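Local coordinates for protein transcriptional regulator, MarR/EmrR family (Clostridium acetobutylicum, PDB 3JW4) that probably binds DNA as a two-chain winged helix-turn-helix regulator of the MarR family, controlling transcription, at residues Gly128-Lys131 with Asp132-Lys135; Leu119-Glu122 with Glu123-Thr126. All blocks are in the same frame, centred on the assembly; numbering follows the deposited sequence.

Contact 1: residues Gly128-Lys131 with Asp132-Lys135; sequences GLTK and DEQK
T130 and E133 clasp each other in a capping box at the start of helix 131-146. From the N-cap position, T130 turns OG1 in between its own backbone N and carbonyl carbon (chi1 64°), where it accepts from E133 N at 3.0 Å. Threonine suits the place because its short, branched side chain can fold back onto a first-turn N-H that has no helical carbonyl before it. The reciprocal bond runs from T130 N to E133 OE1, 2.9 Å long. E133 can accept it because its CG lies beside its own backbone N and the chain then runs extended back toward the cap; the oxygen is met on its anti side, 29° out of the carboxylate plane. OE1 also makes a salt bridge to K143 of the second subunit, which would favour the charged form of the glutamate. Q134, likewise extended, reaches past the cap: its NE2 gives a 3.0 Å bond to L129 O, with the acceptor almost in the amide plane but the donor well above the carbonyl plane. L129 is the buried, apolar member, packing on V144 of the second subunit. The first helical turn closes through Q134 N to T130 O. Closer to the backbone of Q134, its CG rests 3.8 Å from L129 CB.

Contact 2: residues Leu119-Glu122 with Glu123-Thr126; sequences LEVE and ESIT
S124 bonds back to the turn before it: its OG donates to V121 O at 2.6 Å, lying in the carbonyl plane on a lone pair. The hydroxyl gets there because chi1 of 76° sets OG between the backbone N and the carbonyl carbon, facing back along the helix. Serine fits here, since its small polar group can be satisfied by the backbone on a partly exposed flank. S124 N is held less firmly, by weak bonds to both E120 O and V121 O. One residue on, I125 N bonds E122 O at 3.1 Å, an i to i+3 contact, whereas E123 N keeps the i to i+4 pattern with L119 O.

I125 lays its CD1 4.0 Å from E122 OE1, the two chains crossing at an angle. E122 has CG anti to its backbone N (chi1 175°) and bends at chi2 to present its buried carboxylate to the second subunit, where S16 OG bonds OE1 and Y15 N bonds OE2; the two carboxylate oxygens each find a polar partner. V121, S124 and I125 touch L26 of helix 14-35, as suits two branched aliphatic chains and a small serine, and S124 and I125 also meet the second subunit, at its M148 and S16. E120 OE1 instead forms a salt bridge with R33 of helix 14-35. A serine hydroxyl turned back onto a carbonyl of its own helix is common within alpha-helices; here it lies toward the C-terminal part of helix 105-126, at the dimer interface of the MarR fold.

Along the chain contact 2 comes first, on the C-terminal part of helix 105-126; contact 1 follows across the short connection and opens helix 131-146. Their centres lie about 13 Å apart, on the same side of the chain's centre, and they touch where Q134 CD packs 3.9 Å from T126 CB. Together they frame the turn that joins two successive helices, one toward the C-terminal end of its helix, the other at the start of the next. Both also meet the second subunit, whose Y15 reaches residues of each. The turn therefore belongs to the helical dimerisation region characteristic of MarR proteins, away from the two-stranded wing 87-90 and 100-103.

Contact 1: residues Gly128-Lys131 with Asp132-Lys135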
loop_
_atom_site.group_PDB
_atom_site.type_symbol
_atom_site.label_atom_id
_atom_site.label_comp_id
_atom_site.label_asym_id
_atom_site.label_seq_id
_atom_site.Cartn_x
_atom_site.Cartn_y
_atom_site.Cartn_z
ATOM N N GLY B 128 -21.093 -4.340 -8.000
ATOM C CA GLY B 128 -21.485 -5.658 -8.437
ATOM C C GLY B 128 -21.997 -6.584 -7.355
ATOM O O GLY B 128 -22.152 -7.764 -7.618
ATOM N N LEU B 129 -22.262 -6.069 -6.151
ATOM C CA LEU B 129 -22.608 -6.942 -5.017
ATOM C C LEU B 129 -24.056 -6.752 -4.558
ATOM O O LEU B 129 -24.525 -5.632 -4.459
ATOM C CB LEU B 129 -21.691 -6.671 -3.829
ATOM C CG LEU B 129 -20.178 -6.848 -4.028
ATOM C CD1 LEU B 129 -19.400 -6.560 -2.722
ATOM C CD2 LEU B 129 -19.870 -8.225 -4.547
ATOM N N THR B 130 -24.714 -7.854 -4.210
ATOM C CA THR B 130 -26.012 -7.814 -3.530
ATOM C C THR B 130 -25.863 -7.158 -2.153
ATOM O O THR B 130 -24.760 -7.095 -1.607
ATOM C CB THR B 130 -26.570 -9.213 -3.297
ATOM O OG1 THR B 130 -25.703 -9.922 -2.405
ATOM C CG2 THR B 130 -26.686 -10.001 -4.608
ATOM N N LYS B 131 -26.971 -6.673 -1.588
ATOM C CA LYS B 131 -26.954 -6.168 -0.214
ATOM C C LYS B 131 -26.382 -7.204 0.789
ATOM O O LYS B 131 -25.634 -6.849 1.685
ATOM C CB LYS B 131 -28.357 -5.692 0.206
ATOM C CG LYS B 131 -28.633 -4.229 -0.208
ATOM C CD LYS B 131 -30.149 -3.916 -0.343
ATOM C CE LYS B 131 -30.403 -2.475 -0.771
ATOM N NZ LYS B 131 -29.126 -1.801 -1.229
ATOM N N ASP B 132 -26.697 -8.480 0.621
ATOM C CA ASP B 132 -26.177 -9.475 1.546
ATOM C C ASP B 132 -24.649 -9.634 1.407
ATOM O O ASP B 132 -23.918 -9.696 2.389
ATOM C CB ASP B 132 -26.880 -10.805 1.356
ATOM C CG ASP B 132 -26.622 -11.754 2.512
ATOM O OD1 ASP B 132 -26.745 -11.305 3.685
ATOM O OD2 ASP B 132 -26.287 -12.929 2.261
ATOM N N GLU B 133 -24.176 -9.654 0.174
ATOM C CA GLU B 133 -22.749 -9.735 -0.091
ATOM C C GLU B 133 -22.008 -8.524 0.497
ATOM O O GLU B 133 -20.922 -8.663 1.038
ATOM C CB GLU B 133 -22.489 -9.865 -1.598
ATOM C CG GLU B 133 -22.694 -11.265 -2.147
ATOM C CD GLU B 133 -22.857 -11.273 -3.681
ATOM O OE1 GLU B 133 -23.054 -10.206 -4.306
ATOM O OE2 GLU B 133 -22.797 -12.352 -4.262
ATOM N N GLN B 134 -22.600 -7.350 0.408
ATOM C CA GLN B 134 -22.010 -6.147 1.017
ATOM C C GLN B 134 -21.898 -6.251 2.550
ATOM O O GLN B 134 -20.910 -5.834 3.144
ATOM C CB GLN B 134 -22.831 -4.909 0.671
ATOM C CG GLN B 134 -22.832 -4.577 -0.832
ATOM C CD GLN B 134 -23.782 -3.444 -1.182
ATOM O OE1 GLN B 134 -23.802 -2.419 -0.522
ATOM N NE2 GLN B 134 -24.545 -3.624 -2.228
ATOM N N LYS B 135 -22.918 -6.808 3.168
ATOM C CA LYS B 135 -22.950 -6.981 4.619
ATOM C C LYS B 135 -21.913 -8.052 5.023
ATOM O O LYS B 135 -21.130 -7.881 5.964
ATOM C CB LYS B 135 -24.360 -7.393 5.027
ATOM C CG LYS B 135 -24.800 -6.869 6.352
ATOM C CD LYS B 135 -26.324 -7.099 6.600
ATOM C CE LYS B 135 -26.720 -8.566 6.447
ATOM N NZ LYS B 135 -25.719 -9.506 7.012
#

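Contact 2: residues Leu119-Glu122 with Glu123-Thr126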
loop_
_atom_site.group_PDB
_atom_site.type_symbol
_atom_site.label_atom_id
_atom_site.label_comp_id
_atom_site.label_asym_id
_atom_site.label_seq_id
_atom_site.Cartn_x
_atom_site.Cartn_y
_atom_site.Cartn_z
ATOM N N LEU B 119 -15.402 8.880 -2.346
ATOM C CA LEU B 119 -16.710 8.262 -2.264
ATOM C C LEU B 119 -17.108 7.510 -3.564
ATOM O O LEU B 119 -17.745 6.440 -3.493
ATOM C CB LEU B 119 -17.760 9.295 -1.924
ATOM C CG LEU B 119 -19.008 8.717 -1.265
ATOM C CD1 LEU B 119 -18.732 8.417 0.233
ATOM C CD2 LEU B 119 -20.196 9.667 -1.451
ATOM N N GLU B 120 -16.737 8.044 -4.735
ATOM C CA GLU B 120 -17.017 7.340 -5.990
ATOM C C GLU B 120 -16.160 6.066 -6.074
ATOM O O GLU B 120 -16.629 5.050 -6.555
ATOM C CB GLU B 120 -16.799 8.213 -7.227
ATOM C CG GLU B 120 -17.546 9.585 -7.198
ATOM C CD GLU B 120 -18.006 10.086 -8.582
ATOM O OE1 GLU B 120 -17.448 9.613 -9.614
ATOM O OE2 GLU B 120 -18.924 10.956 -8.629
ATOM N N VAL B 121 -14.919 6.136 -5.610
ATOM C CA VAL B 121 -14.056 4.963 -5.578
ATOM C C VAL B 121 -14.632 3.912 -4.632
ATOM O O VAL B 121 -14.692 2.733 -4.971
ATOM C CB VAL B 121 -12.601 5.312 -5.210
ATOM C CG1 VAL B 121 -11.769 4.037 -4.972
ATOM C CG2 VAL B 121 -11.960 6.166 -6.317
ATOM N N GLU B 122 -15.101 4.335 -3.477
ATOM C CA GLU B 122 -15.724 3.428 -2.513
ATOM C C GLU B 122 -16.910 2.699 -3.130
ATOM O O GLU B 122 -17.086 1.484 -2.939
ATOM C CB GLU B 122 -16.181 4.204 -1.270
ATOM C CG GLU B 122 -16.973 3.389 -0.225
ATOM C CD GLU B 122 -16.089 2.586 0.713
ATOM O OE1 GLU B 122 -14.850 2.600 0.561
ATOM O OE2 GLU B 122 -16.635 1.944 1.632
ATOM N N GLU B 123 -17.740 3.442 -3.852
ATOM C CA GLU B 123 -18.935 2.888 -4.457
ATOM C C GLU B 123 -18.597 1.881 -5.557
ATOM O O GLU B 123 -19.402 1.022 -5.855
ATOM C CB GLU B 123 -19.845 4.005 -4.997
ATOM C CG GLU B 123 -20.752 4.635 -3.900
ATOM C CD GLU B 123 -21.296 6.045 -4.226
ATOM O OE1 GLU B 123 -20.665 6.787 -5.024
ATOM O OE2 GLU B 123 -22.362 6.417 -3.658
ATOM N N SER B 124 -17.419 1.990 -6.159
ATOM C CA SER B 124 -17.024 1.040 -7.188
ATOM C C SER B 124 -16.765 -0.368 -6.598
ATOM O O SER B 124 -16.895 -1.378 -7.287
ATOM C CB SER B 124 -15.801 1.552 -7.949
ATOM O OG SER B 124 -14.618 1.412 -7.193
ATOM N N ILE B 125 -16.445 -0.417 -5.309
ATOM C CA ILE B 125 -16.256 -1.690 -4.620
ATOM C C ILE B 125 -17.550 -2.486 -4.582
ATOM O O ILE B 125 -17.539 -3.683 -4.858
ATOM C CB ILE B 125 -15.710 -1.508 -3.201
ATOM C CG1 ILE B 125 -14.331 -0.817 -3.267
ATOM C CG2 ILE B 125 -15.649 -2.854 -2.497
ATOM C CD1 ILE B 125 -13.758 -0.332 -1.916
ATOM N N THR B 126 -18.663 -1.822 -4.298
ATOM C CA THR B 126 -19.922 -2.535 -4.059
ATOM C C THR B 126 -20.900 -2.611 -5.258
ATOM O O THR B 126 -21.937 -3.248 -5.154
ATOM C CB THR B 126 -20.637 -1.931 -2.845
ATOM O OG1 THR B 126 -20.729 -0.513 -2.996
ATOM C CG2 THR B 126 -19.830 -2.222 -1.592
#